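Local coordinates for oligopeptide ABC transporter, periplasmic oligopeptide-binding protein, putative (Thermotoga maritima MSB8, PDB 5IPW) that probably binds oligopeptides in the periplasm and hands them to an ABC transporter for uptake, at residues 61-66 against 272-277; 329-334 against 612-617; 336-341 against 447-452; 553-558 against 580-585. All blocks are in the same frame, centred on the assembly; numbering follows the deposited sequence.

Contact 1 of 4, residues 61-66 against 272-277; sequences GTWRRV and PYIDYV
Backbone hydrogen bonds join Gly61 and Trp63 to Tyr276 as the two segments run parallel. The amide of Tyr276 donates to Gly61 O at 3.2 Å, and Asp275 N adds a weak bond to the same oxygen. Two residues on, Trp63 N returns a nearly straight bond of 2.8 Å to Tyr276 O, with an N-H...O angle of 168°. CA-H...O contacts supplement this ladder, Thr62 CA lying 3.2 Å from Tyr276 O. On one face Thr62 OG1 rests 3.7 Å from Tyr276 CB, while the phenol leads away from Thr62, its OH hydrogen-bonded to Glu256 of strand 252-257. An alanine here in place of the threonine, lacking OG1 and CG2, is likely to leave Tyr276 CB less covered on this face. Apolar contacts fill the other face: the Trp63 indole, its CG anti to the backbone N (chi1 171°), brings CE3 to 3.7 Å from Ile274 CD1, and Trp63 CB lies beside Val277 CB, 4.0 Å away. The indole nitrogen is held elsewhere, by Met299 O. This is regular parallel strand pairing, at the edge of a mixed four-stranded sheet in which strand 62-67 lies outermost beside strand 276-281.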
loop_
_atom_site.group_PDB
_atom_site.type_symbol
_atom_site.label_atom_id
_atom_site.label_comp_id
_atom_site.label_asym_id
_atom_site.label_seq_id
_atom_site.Cartn_x
_atom_site.Cartn_y
_atom_site.Cartn_z
ATOM N N GLY A 61 18.422 -22.003 9.259
ATOM C CA GLY A 61 18.786 -21.480 7.950
ATOM C C GLY A 61 19.127 -20.010 7.914
ATOM O O GLY A 61 18.844 -19.257 8.854
ATOM N N THR A 62 19.760 -19.613 6.812
ATOM C CA THR A 62 20.076 -18.222 6.540
ATOM C C THR A 62 19.444 -17.863 5.212
ATOM O O THR A 62 19.732 -18.470 4.185
ATOM C CB THR A 62 21.597 -17.948 6.499
ATOM O OG1 THR A 62 22.175 -18.219 7.783
ATOM C CG2 THR A 62 21.885 -16.494 6.153
ATOM N N TRP A 63 18.584 -16.859 5.264
ATOM C CA TRP A 63 17.819 -16.398 4.135
ATOM C C TRP A 63 18.656 -15.347 3.408
ATOM O O TRP A 63 18.862 -14.236 3.918
ATOM C CB TRP A 63 16.482 -15.843 4.661
ATOM C CG TRP A 63 15.594 -15.106 3.715
ATOM C CD1 TRP A 63 15.733 -14.955 2.360
ATOM C CD2 TRP A 63 14.386 -14.438 4.069
ATOM N NE1 TRP A 63 14.684 -14.205 1.854
ATOM C CE2 TRP A 63 13.844 -13.885 2.886
ATOM C CE3 TRP A 63 13.702 -14.257 5.277
ATOM C CZ2 TRP A 63 12.658 -13.160 2.884
ATOM C CZ3 TRP A 63 12.534 -13.535 5.274
ATOM C CH2 TRP A 63 12.018 -12.993 4.086
ATOM N N ARG A 64 19.129 -15.714 2.217
ATOM C CA ARG A 64 19.985 -14.854 1.413
ATOM C C ARG A 64 19.181 -13.910 0.550
ATOM O O ARG A 64 18.359 -14.344 -0.259
ATOM C CB ARG A 64 20.892 -15.695 0.513
ATOM C CG ARG A 64 21.805 -16.644 1.282
ATOM C CD ARG A 64 22.498 -17.622 0.353
ATOM N NE ARG A 64 21.529 -18.499 -0.296
ATOM C CZ ARG A 64 21.765 -19.239 -1.375
ATOM N NH1 ARG A 64 22.963 -19.241 -1.961
ATOM N NH2 ARG A 64 20.792 -19.990 -1.873
ATOM N N ARG A 65 19.427 -12.614 0.732
ATOM C CA ARG A 65 18.875 -11.587 -0.138
ATOM C C ARG A 65 19.987 -10.649 -0.595
ATOM O O ARG A 65 21.155 -10.806 -0.217
ATOM C CB ARG A 65 17.822 -10.767 0.605
ATOM C CG ARG A 65 16.701 -11.550 1.260
ATOM C CD ARG A 65 15.705 -10.593 1.918
ATOM N NE ARG A 65 14.448 -10.498 1.178
ATOM C CZ ARG A 65 13.860 -9.376 0.764
ATOM N NH1 ARG A 65 14.388 -8.186 1.004
ATOM N NH2 ARG A 65 12.707 -9.445 0.105
ATOM N N VAL A 66 19.613 -9.658 -1.393
ATOM C CA VAL A 66 20.533 -8.605 -1.801
ATOM C C VAL A 66 19.870 -7.237 -1.654
ATOM O O VAL A 66 18.672 -7.094 -1.906
ATOM C CB VAL A 66 21.014 -8.797 -3.266
ATOM C CG1 VAL A 66 21.784 -10.096 -3.408
ATOM C CG2 VAL A 66 19.857 -8.774 -4.247
ATOM N N PRO A 272 10.565 -16.285 14.504
ATOM C CA PRO A 272 10.485 -16.798 13.126
ATOM C C PRO A 272 11.040 -18.199 12.994
ATOM O O PRO A 272 11.673 -18.688 13.903
ATOM C CB PRO A 272 11.350 -15.815 12.328
ATOM C CG PRO A 272 12.290 -15.241 13.326
ATOM C CD PRO A 272 11.532 -15.180 14.624
ATOM N N TYR A 273 10.795 -18.847 11.869
ATOM C CA TYR A 273 11.418 -20.132 11.604
ATOM C C TYR A 273 12.896 -19.938 11.269
ATOM O O TYR A 273 13.759 -20.678 11.727
ATOM C CB TYR A 273 10.752 -20.789 10.415
ATOM C CG TYR A 273 9.341 -21.288 10.645
ATOM C CD1 TYR A 273 9.069 -22.246 11.606
ATOM C CD2 TYR A 273 8.296 -20.841 9.856
ATOM C CE1 TYR A 273 7.783 -22.728 11.788
ATOM C CE2 TYR A 273 7.019 -21.320 10.025
ATOM C CZ TYR A 273 6.769 -22.252 10.999
ATOM O OH TYR A 273 5.498 -22.731 11.141
ATOM N N ILE A 274 13.161 -18.905 10.480
ATOM C CA ILE A 274 14.487 -18.627 9.953
ATOM C C ILE A 274 15.375 -17.950 11.006
ATOM O O ILE A 274 14.953 -17.003 11.670
ATOM C CB ILE A 274 14.358 -17.772 8.675
ATOM C CG1 ILE A 274 13.571 -18.566 7.626
ATOM C CG2 ILE A 274 15.731 -17.377 8.145
ATOM C CD1 ILE A 274 13.099 -17.741 6.458
ATOM N N ASP A 275 16.600 -18.452 11.153
ATOM C CA ASP A 275 17.526 -17.975 12.182
ATOM C C ASP A 275 18.157 -16.631 11.814
ATOM O O ASP A 275 18.272 -15.730 12.658
ATOM C CB ASP A 275 18.637 -19.002 12.414
ATOM C CG ASP A 275 18.183 -20.216 13.217
ATOM O OD1 ASP A 275 17.154 -20.141 13.927
ATOM O OD2 ASP A 275 18.888 -21.251 13.165
ATOM N N TYR A 276 18.587 -16.515 10.564
ATOM C CA TYR A 276 19.270 -15.323 10.084
ATOM C C TYR A 276 18.787 -14.940 8.703
ATOM O O TYR A 276 18.451 -15.810 7.897
ATOM C CB TYR A 276 20.772 -15.575 9.990
ATOM C CG TYR A 276 21.432 -15.874 11.302
ATOM C CD1 TYR A 276 21.912 -14.852 12.105
ATOM C CD2 TYR A 276 21.598 -17.170 11.725
ATOM C CE1 TYR A 276 22.530 -15.122 13.312
ATOM C CE2 TYR A 276 22.213 -17.459 12.925
ATOM C CZ TYR A 276 22.674 -16.430 13.718
ATOM O OH TYR A 276 23.276 -16.720 14.924
ATOM N N VAL A 277 18.755 -13.643 8.429
ATOM C CA VAL A 277 18.531 -13.169 7.076
ATOM C C VAL A 277 19.657 -12.206 6.743
ATOM O O VAL A 277 19.905 -11.251 7.479
ATOM C CB VAL A 277 17.114 -12.569 6.851
ATOM C CG1 VAL A 277 16.500 -12.068 8.139
ATOM C CG2 VAL A 277 17.124 -11.472 5.791
#

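Contact 2 of 4, residues 329-334 against 612-617; sequences LKWIAA and LVTDDV
Leu612 CB sits almost exactly over the five-membered ring of Trp331, 3.5 Å from its centroid and 4° off the ring normal, a CH-pi contact over the ring face. Farther along the same indole, Leu612 CD2 meets Trp331 CZ3 at 3.6 Å, the two side chains lying side by side, while the indole nitrogen bonds to Pro609 O. The backbones pair as parallel strands, setting 613-614 at the edge of a mixed sheet beside strand 326-333. Ile332 N donates to Leu612 O at 3.0 Å. Ile332 O is gripped twice, by Thr614 N and by Thr614 OG1, each at 2.8 Å; the hydroxyl reaches it from above the carbonyl plane because chi1 of 68° sets OG1 between the backbone N and the carbonyl carbon. A water bridges the chains before the first bridge pair, donating to Lys330 O and accepting from Leu612 N. At the other end Ala334 CB packs 4.0 Å from Val613 CG2.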
loop_
_atom_site.group_PDB
_atom_site.type_symbol
_atom_site.label_atom_id
_atom_site.label_comp_id
_atom_site.label_asym_id
_atom_site.label_seq_id
_atom_site.Cartn_x
_atom_site.Cartn_y
_atom_site.Cartn_z
ATOM N N LEU A 329 6.959 -16.289 -8.655
ATOM C CA LEU A 329 5.646 -16.064 -8.084
ATOM C C LEU A 329 4.969 -14.932 -8.842
ATOM O O LEU A 329 5.522 -13.833 -8.970
ATOM C CB LEU A 329 5.764 -15.761 -6.585
ATOM C CG LEU A 329 6.432 -16.904 -5.813
ATOM C CD1 LEU A 329 6.937 -16.437 -4.465
ATOM C CD2 LEU A 329 5.482 -18.074 -5.648
ATOM N N LYS A 330 3.769 -15.220 -9.344
ATOM C CA LYS A 330 3.030 -14.298 -10.200
ATOM C C LYS A 330 2.256 -13.284 -9.371
ATOM O O LYS A 330 1.032 -13.191 -9.470
ATOM C CB LYS A 330 2.064 -15.067 -11.124
ATOM C CG LYS A 330 2.639 -15.449 -12.478
ATOM C CD LYS A 330 3.411 -16.756 -12.440
ATOM C CE LYS A 330 4.151 -16.996 -13.752
ATOM N NZ LYS A 330 5.097 -18.141 -13.638
ATOM N N TRP A 331 2.966 -12.516 -8.556
ATOM C CA TRP A 331 2.329 -11.440 -7.798
ATOM C C TRP A 331 2.074 -10.260 -8.726
ATOM O O TRP A 331 2.818 -10.043 -9.684
ATOM C CB TRP A 331 3.200 -10.993 -6.622
ATOM C CG TRP A 331 3.482 -12.059 -5.609
ATOM C CD1 TRP A 331 2.987 -13.334 -5.580
ATOM C CD2 TRP A 331 4.299 -11.926 -4.451
ATOM N NE1 TRP A 331 3.462 -14.000 -4.482
ATOM C CE2 TRP A 331 4.270 -13.154 -3.775
ATOM C CE3 TRP A 331 5.057 -10.884 -3.921
ATOM C CZ2 TRP A 331 4.979 -13.369 -2.606
ATOM C CZ3 TRP A 331 5.758 -11.104 -2.759
ATOM C CH2 TRP A 331 5.709 -12.332 -2.112
ATOM N N ILE A 332 1.035 -9.489 -8.423
ATOM C CA ILE A 332 0.641 -8.352 -9.248
ATOM C C ILE A 332 0.840 -7.017 -8.525
ATOM O O ILE A 332 0.871 -6.965 -7.294
ATOM C CB ILE A 332 -0.827 -8.476 -9.712
ATOM C CG1 ILE A 332 -1.798 -8.440 -8.517
ATOM C CG2 ILE A 332 -1.009 -9.750 -10.536
ATOM C CD1 ILE A 332 -3.261 -8.301 -8.910
ATOM N N ALA A 333 0.990 -5.946 -9.305
ATOM C CA ALA A 333 0.983 -4.589 -8.771
ATOM C C ALA A 333 -0.463 -4.196 -8.553
ATOM O O ALA A 333 -1.366 -4.806 -9.121
ATOM C CB ALA A 333 1.660 -3.627 -9.730
ATOM N N ALA A 334 -0.686 -3.179 -7.727
ATOM C CA ALA A 334 -2.038 -2.792 -7.336
ATOM C C ALA A 334 -2.531 -1.594 -8.141
ATOM O O ALA A 334 -3.049 -0.622 -7.576
ATOM C CB ALA A 334 -2.084 -2.490 -5.847
ATOM N N LEU A 612 -0.469 -12.765 -4.733
ATOM C CA LEU A 612 -0.414 -11.638 -3.820
ATOM C C LEU A 612 -0.553 -10.347 -4.612
ATOM O O LEU A 612 -0.097 -10.253 -5.751
ATOM C CB LEU A 612 0.916 -11.622 -3.061
ATOM C CG LEU A 612 0.997 -10.766 -1.795
ATOM C CD1 LEU A 612 0.332 -11.474 -0.634
ATOM C CD2 LEU A 612 2.444 -10.473 -1.441
ATOM N N VAL A 613 -1.181 -9.349 -4.004
ATOM C CA VAL A 613 -1.219 -8.008 -4.589
ATOM C C VAL A 613 -0.214 -7.171 -3.806
ATOM O O VAL A 613 -0.121 -7.273 -2.583
ATOM C CB VAL A 613 -2.662 -7.403 -4.682
ATOM C CG1 VAL A 613 -3.722 -8.346 -4.123
ATOM C CG2 VAL A 613 -2.773 -6.022 -4.045
ATOM N N THR A 614 0.560 -6.370 -4.529
ATOM C CA THR A 614 1.684 -5.658 -3.946
ATOM C C THR A 614 1.459 -4.160 -4.018
ATOM O O THR A 614 1.052 -3.646 -5.056
ATOM C CB THR A 614 2.984 -6.003 -4.684
ATOM O OG1 THR A 614 2.936 -5.476 -6.014
ATOM C CG2 THR A 614 3.166 -7.502 -4.750
ATOM N N ASP A 615 1.739 -3.474 -2.914
ATOM C CA ASP A 615 1.513 -2.034 -2.780
ATOM C C ASP A 615 2.252 -1.561 -1.522
ATOM O O ASP A 615 2.471 -2.350 -0.605
ATOM C CB ASP A 615 0.002 -1.744 -2.665
ATOM C CG ASP A 615 -0.398 -0.364 -3.216
ATOM O OD1 ASP A 615 0.479 0.381 -3.713
ATOM O OD2 ASP A 615 -1.607 -0.027 -3.151
ATOM N N ASP A 616 2.643 -0.289 -1.474
ATOM C CA ASP A 616 3.352 0.243 -0.299
ATOM C C ASP A 616 2.432 0.301 0.929
ATOM O O ASP A 616 2.873 0.071 2.051
ATOM C CB ASP A 616 3.963 1.624 -0.593
ATOM C CG ASP A 616 4.616 2.260 0.642
ATOM O OD1 ASP A 616 3.899 2.911 1.439
ATOM O OD2 ASP A 616 5.848 2.123 0.812
ATOM N N VAL A 617 1.160 0.599 0.706
ATOM C CA VAL A 617 0.157 0.615 1.771
ATOM C C VAL A 617 0.025 -0.726 2.498
ATOM O O VAL A 617 -0.258 -0.755 3.695
ATOM C CB VAL A 617 -1.224 1.074 1.239
ATOM C CG1 VAL A 617 -1.675 0.231 0.049
ATOM C CG2 VAL A 617 -2.279 1.052 2.338
HETATM O O HOH W 1 -1.213 -12.769 -7.601
#

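Contact 3 of 4, residues 336-341 against 447-452; sequences GSASRI and GQFHVD
Ser339 OG is gripped by two side chains from successive turns of helix 448-462: by His450 ND1, 2.6 Å away, and by Trp454 NE1 one turn further on. Either partner of the serine–histidine pair could be the donor, and the hydroxyl lies at the imidazole edge, near the ring plane. With chi1 at -172° the hydroxyl extends away from its own backbone N, toward the helix. Ser339 CB follows it in and comes 3.5 Å from His450 CE1. The carbonyl oxygen of Ala338 lies near both rings, 3.4 Å from His450 CE1 and 3.7 Å from Phe449 CE2, and it meets the phenyl at its edge, in the ring plane. Phe449 in turn lays CD2 over the centre of the imidazole face, 3.8 Å above the plane, which probably helps limit the rotation of the histidine. A leucine in place of His450 would probably cost Ser339 OG its histidine partner, leaving the bond from Trp454, and take away the imidazole on which Phe449 rests. The chain approaches this site through an ST turn, in which Ser337 OG accepts from Ser339 N, and turns a corner at 338-339 before entering strand 340-343. That strand runs between strands 489-494 and 589-591 of a mixed sheet, and the first turn of helix 448-462 packs on the corner just before it, with His450 also touching Val445 of strand 440-445 and Val491 of strand 489-494.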
loop_
_atom_site.group_PDB
_atom_site.type_symbol
_atom_site.label_atom_id
_atom_site.label_comp_id
_atom_site.label_asym_id
_atom_site.label_seq_id
_atom_site.Cartn_x
_atom_site.Cartn_y
_atom_site.Cartn_z
ATOM N N GLY A 336 -5.187 -0.322 -11.060
ATOM C CA GLY A 336 -6.395 -0.618 -11.818
ATOM C C GLY A 336 -6.221 -0.423 -13.314
ATOM O O GLY A 336 -7.021 -0.918 -14.109
ATOM N N SER A 337 -5.187 0.327 -13.684
ATOM C CA SER A 337 -4.768 0.459 -15.060
ATOM C C SER A 337 -3.345 0.963 -15.100
ATOM O O SER A 337 -2.933 1.739 -14.247
ATOM C CB SER A 337 -5.661 1.447 -15.796
ATOM O OG SER A 337 -5.034 1.860 -16.997
ATOM N N ALA A 338 -2.595 0.522 -16.096
ATOM C CA ALA A 338 -1.263 1.053 -16.328
ATOM C C ALA A 338 -1.329 2.392 -17.069
ATOM O O ALA A 338 -0.375 3.172 -17.027
ATOM C CB ALA A 338 -0.435 0.062 -17.123
ATOM N N SER A 339 -2.443 2.650 -17.758
ATOM C CA SER A 339 -2.587 3.872 -18.552
ATOM C C SER A 339 -4.045 4.171 -18.874
ATOM O O SER A 339 -4.589 3.632 -19.828
ATOM C CB SER A 339 -1.781 3.758 -19.850
ATOM O OG SER A 339 -1.756 4.991 -20.548
ATOM N N ARG A 340 -4.662 5.032 -18.063
ATOM C CA ARG A 340 -6.060 5.427 -18.243
ATOM C C ARG A 340 -6.175 6.878 -18.707
ATOM O O ARG A 340 -5.184 7.605 -18.740
ATOM C CB ARG A 340 -6.884 5.197 -16.964
ATOM C CG ARG A 340 -6.314 5.751 -15.663
ATOM C CD ARG A 340 -6.516 7.251 -15.457
ATOM N NE ARG A 340 -5.973 7.662 -14.162
ATOM C CZ ARG A 340 -6.321 8.751 -13.477
ATOM N NH1 ARG A 340 -7.232 9.604 -13.940
ATOM N NH2 ARG A 340 -5.744 8.988 -12.303
ATOM N N ILE A 341 -7.393 7.281 -19.067
ATOM C CA ILE A 341 -7.667 8.631 -19.553
ATOM C C ILE A 341 -8.940 9.190 -18.931
ATOM O O ILE A 341 -9.889 8.460 -18.639
ATOM C CB ILE A 341 -7.789 8.670 -21.095
ATOM C CG1 ILE A 341 -7.749 10.110 -21.616
ATOM C CG2 ILE A 341 -9.062 7.977 -21.573
ATOM C CD1 ILE A 341 -7.686 10.199 -23.128
ATOM N N GLY A 447 5.520 11.102 -20.934
ATOM C CA GLY A 447 6.265 9.845 -20.926
ATOM C C GLY A 447 6.067 9.019 -22.182
ATOM O O GLY A 447 4.934 8.721 -22.574
ATOM N N GLN A 448 7.183 8.622 -22.792
ATOM C CA GLN A 448 7.170 7.825 -24.023
ATOM C C GLN A 448 6.280 6.582 -23.936
ATOM O O GLN A 448 5.704 6.153 -24.935
ATOM C CB GLN A 448 8.597 7.399 -24.391
ATOM C CG GLN A 448 8.718 6.686 -25.733
ATOM C CD GLN A 448 8.126 7.496 -26.868
ATOM O OE1 GLN A 448 7.192 7.056 -27.539
ATOM N NE2 GLN A 448 8.653 8.700 -27.071
ATOM N N PHE A 449 6.186 5.996 -22.748
ATOM C CA PHE A 449 5.367 4.817 -22.561
ATOM C C PHE A 449 3.926 5.121 -22.916
ATOM O O PHE A 449 3.323 4.400 -23.702
ATOM C CB PHE A 449 5.462 4.298 -21.123
ATOM C CG PHE A 449 4.355 3.348 -20.751
ATOM C CD1 PHE A 449 4.254 2.104 -21.365
ATOM C CD2 PHE A 449 3.403 3.704 -19.797
ATOM C CE1 PHE A 449 3.230 1.229 -21.029
ATOM C CE2 PHE A 449 2.377 2.832 -19.456
ATOM C CZ PHE A 449 2.291 1.594 -20.075
ATOM N N HIS A 450 3.381 6.190 -22.343
ATOM C CA HIS A 450 1.968 6.531 -22.545
ATOM C C HIS A 450 1.668 6.956 -23.989
ATOM O O HIS A 450 0.582 6.687 -24.506
ATOM C CB HIS A 450 1.535 7.629 -21.575
ATOM C CG HIS A 450 1.374 7.157 -20.164
ATOM N ND1 HIS A 450 0.299 6.399 -19.752
ATOM C CD2 HIS A 450 2.145 7.346 -19.067
ATOM C CE1 HIS A 450 0.418 6.137 -18.463
ATOM N NE2 HIS A 450 1.529 6.700 -18.024
ATOM N N VAL A 451 2.632 7.619 -24.627
ATOM C CA VAL A 451 2.532 7.943 -26.047
ATOM C C VAL A 451 2.183 6.675 -26.820
ATOM O O VAL A 451 1.164 6.621 -27.510
ATOM C CB VAL A 451 3.858 8.526 -26.588
ATOM C CG1 VAL A 451 3.867 8.575 -28.111
ATOM C CG2 VAL A 451 4.107 9.913 -26.011
ATOM N N ASP A 452 3.023 5.654 -26.669
ATOM C CA ASP A 452 2.856 4.375 -27.375
ATOM C C ASP A 452 1.469 3.782 -27.176
ATOM O O ASP A 452 0.846 3.308 -28.127
ATOM C CB ASP A 452 3.896 3.354 -26.906
ATOM C CG ASP A 452 5.313 3.833 -27.104
ATOM O OD1 ASP A 452 5.507 4.785 -27.887
ATOM O OD2 ASP A 452 6.231 3.264 -26.475
#

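Contact 4 of 4, residues 553-558 against 580-585; sequences YRLVDL and KIHREN
Leu555 and Ile581 form the tight part of this helix pair, their side chains sliding past each other in opposite directions. Leu555 CG comes to 3.7 Å from Ile581 CG2, and CD1 of the same leucine reaches that methyl as well. CG2 of Ile581 points this way because it stands anti to the backbone N, leaving CG1 (chi1 -75°) to carry CD1 toward the neighbouring turn of helix 550-564. There Ile581 CD1 meets Leu558 CD1 tip to tip at 4.1 Å. Alongside, His582 crosses Leu555 at about a right angle, with NE2 3.5 Å from Leu555 CD1. NE2 is hydrogen-bonded to Ile507 O, and Trp401, Trp518 and Trp587 gather round the imidazole.

The partly exposed flank is looser. Arg554 gives only CB to the contact, 4.0 Å from Ile581 CD1; its chain, bent at chi2 and chi3, then stays on its own helix, where NH1 forms a 2.6 Å salt bridge with Asp557 OD2 and NH2 pairs with Glu550. Just past the second helix, Asn585 ND2 and N both bond to Ile581 O. The axes of the short segments approach to 11.0 Å, with 162° between their directions, an antiparallel helical hairpin between helices 550-564 and 568-584, consecutive in the chain.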
loop_
_atom_site.group_PDB
_atom_site.type_symbol
_atom_site.label_atom_id
_atom_site.label_comp_id
_atom_site.label_asym_id
_atom_site.label_seq_id
_atom_site.Cartn_x
_atom_site.Cartn_y
_atom_site.Cartn_z
ATOM N N TYR A 553 -21.326 14.908 -6.537
ATOM C CA TYR A 553 -21.600 15.380 -5.176
ATOM C C TYR A 553 -21.937 14.222 -4.242
ATOM O O TYR A 553 -21.767 14.328 -3.025
ATOM C CB TYR A 553 -22.760 16.378 -5.156
ATOM C CG TYR A 553 -22.460 17.778 -5.667
ATOM C CD1 TYR A 553 -21.197 18.358 -5.528
ATOM C CD2 TYR A 553 -23.466 18.547 -6.250
ATOM C CE1 TYR A 553 -20.944 19.642 -5.982
ATOM C CE2 TYR A 553 -23.220 19.832 -6.704
ATOM C CZ TYR A 553 -21.958 20.376 -6.567
ATOM O OH TYR A 553 -21.708 21.651 -7.014
ATOM N N ARG A 554 -22.435 13.130 -4.819
ATOM C CA ARG A 554 -22.793 11.935 -4.063
ATOM C C ARG A 554 -21.546 11.188 -3.589
ATOM O O ARG A 554 -21.458 10.793 -2.423
ATOM C CB ARG A 554 -23.692 11.018 -4.914
ATOM C CG ARG A 554 -24.905 10.452 -4.183
ATOM C CD ARG A 554 -25.663 11.508 -3.384
ATOM N NE ARG A 554 -25.733 12.801 -4.074
ATOM C CZ ARG A 554 -25.927 13.978 -3.478
ATOM N NH1 ARG A 554 -26.079 14.066 -2.160
ATOM N NH2 ARG A 554 -25.967 15.086 -4.209
ATOM N N LEU A 555 -20.586 11.002 -4.496
ATOM C CA LEU A 555 -19.297 10.385 -4.151
ATOM C C LEU A 555 -18.606 11.082 -2.982
ATOM O O LEU A 555 -17.920 10.435 -2.195
ATOM C CB LEU A 555 -18.354 10.367 -5.356
ATOM C CG LEU A 555 -18.575 9.253 -6.373
ATOM C CD1 LEU A 555 -17.736 9.505 -7.613
ATOM C CD2 LEU A 555 -18.247 7.889 -5.786
ATOM N N VAL A 556 -18.783 12.395 -2.869
ATOM C CA VAL A 556 -18.240 13.135 -1.734
ATOM C C VAL A 556 -18.924 12.657 -0.463
ATOM O O VAL A 556 -18.256 12.306 0.505
ATOM C CB VAL A 556 -18.434 14.659 -1.880
ATOM C CG1 VAL A 556 -17.961 15.391 -0.634
ATOM C CG2 VAL A 556 -17.694 15.181 -3.105
ATOM N N ASP A 557 -20.256 12.638 -0.481
ATOM C CA ASP A 557 -21.057 12.210 0.671
ATOM C C ASP A 557 -20.644 10.828 1.161
ATOM O O ASP A 557 -20.503 10.602 2.369
ATOM C CB ASP A 557 -22.546 12.199 0.316
ATOM C CG ASP A 557 -23.123 13.592 0.169
ATOM O OD1 ASP A 557 -22.882 14.435 1.060
ATOM O OD2 ASP A 557 -23.824 13.838 -0.836
ATOM N N LEU A 558 -20.451 9.918 0.208
ATOM C CA LEU A 558 -19.976 8.573 0.505
ATOM C C LEU A 558 -18.651 8.602 1.256
ATOM O O LEU A 558 -18.507 7.939 2.285
ATOM C CB LEU A 558 -19.824 7.752 -0.782
ATOM C CG LEU A 558 -21.105 7.371 -1.536
ATOM C CD1 LEU A 558 -20.768 6.477 -2.720
ATOM C CD2 LEU A 558 -22.111 6.676 -0.629
ATOM N N LYS A 580 -20.188 1.564 -7.751
ATOM C CA LYS A 580 -21.397 1.548 -8.575
ATOM C C LYS A 580 -21.419 2.830 -9.386
ATOM O O LYS A 580 -21.465 2.803 -10.609
ATOM C CB LYS A 580 -22.664 1.438 -7.702
ATOM C CG LYS A 580 -23.984 1.422 -8.470
ATOM C CD LYS A 580 -25.183 1.678 -7.567
ATOM C CE LYS A 580 -26.422 2.004 -8.387
ATOM N NZ LYS A 580 -27.638 2.224 -7.553
ATOM N N ILE A 581 -21.355 3.956 -8.687
ATOM C CA ILE A 581 -21.330 5.263 -9.331
ATOM C C ILE A 581 -20.267 5.322 -10.441
ATOM O O ILE A 581 -20.581 5.622 -11.590
ATOM C CB ILE A 581 -21.124 6.375 -8.285
ATOM C CG1 ILE A 581 -22.435 6.592 -7.514
ATOM C CG2 ILE A 581 -20.650 7.656 -8.957
ATOM C CD1 ILE A 581 -22.343 7.519 -6.316
ATOM N N HIS A 582 -19.025 4.997 -10.109
ATOM C CA HIS A 582 -17.952 4.952 -11.108
ATOM C C HIS A 582 -18.218 3.965 -12.246
ATOM O O HIS A 582 -17.543 3.999 -13.277
ATOM C CB HIS A 582 -16.613 4.588 -10.449
ATOM C CG HIS A 582 -15.890 5.751 -9.844
ATOM N ND1 HIS A 582 -14.890 6.428 -10.510
ATOM C CD2 HIS A 582 -16.011 6.349 -8.635
ATOM C CE1 HIS A 582 -14.430 7.395 -9.737
ATOM N NE2 HIS A 582 -15.091 7.369 -8.594
ATOM N N ARG A 583 -19.167 3.062 -12.039
ATOM C CA ARG A 583 -19.521 2.052 -13.029
ATOM C C ARG A 583 -20.492 2.637 -14.037
ATOM O O ARG A 583 -20.322 2.483 -15.241
ATOM C CB ARG A 583 -20.178 0.873 -12.319
ATOM C CG ARG A 583 -20.089 -0.453 -13.035
ATOM C CD ARG A 583 -20.352 -1.578 -12.045
ATOM N NE ARG A 583 -21.629 -1.418 -11.339
ATOM C CZ ARG A 583 -21.918 -1.918 -10.136
ATOM N NH1 ARG A 583 -21.027 -2.624 -9.448
ATOM N NH2 ARG A 583 -23.117 -1.697 -9.609
ATOM N N GLU A 584 -21.515 3.304 -13.516
ATOM C CA GLU A 584 -22.557 3.916 -14.329
ATOM C C GLU A 584 -22.042 5.128 -15.121
ATOM O O GLU A 584 -22.456 5.345 -16.261
ATOM C CB GLU A 584 -23.751 4.282 -13.440
ATOM C CG GLU A 584 -24.560 3.053 -13.036
ATOM C CD GLU A 584 -25.409 3.247 -11.793
ATOM O OE1 GLU A 584 -26.186 2.324 -11.475
ATOM O OE2 GLU A 584 -25.308 4.304 -11.132
ATOM N N ASN A 585 -21.145 5.902 -14.511
ATOM C CA ASN A 585 -20.406 6.960 -15.203
ATOM C C ASN A 585 -18.988 6.471 -15.422
ATOM O O ASN A 585 -18.404 5.883 -14.529
ATOM C CB ASN A 585 -20.361 8.225 -14.361
ATOM C CG ASN A 585 -21.730 8.644 -13.854
ATOM O OD1 ASN A 585 -22.350 9.546 -14.406
ATOM N ND2 ASN A 585 -22.205 7.997 -12.792
#

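Overall arrangement
The contacts spread across the chain, contacts 1 and 4 lying farthest apart, their centres about 47 Å from each other on opposite sides of the chain's centre. Contact 2 is the most central, about 9 Å from that centre. Contact 1 closes before contact 2 opens; contacts 3 and 4 then follow in series, both nested within the loop that contact 2 closes. Contacts 2 and 3 adjoin in sequence, strand 326-333 leading on to strand 340-343, yet the two strands belong to different mixed sheets, and the centres of contacts 2 and 3 are about 19 Å apart. Contact 2 thus brings a late segment back to a sheet near the middle, consistent with the chain crossing more than once between lobes in periplasmic binding proteins.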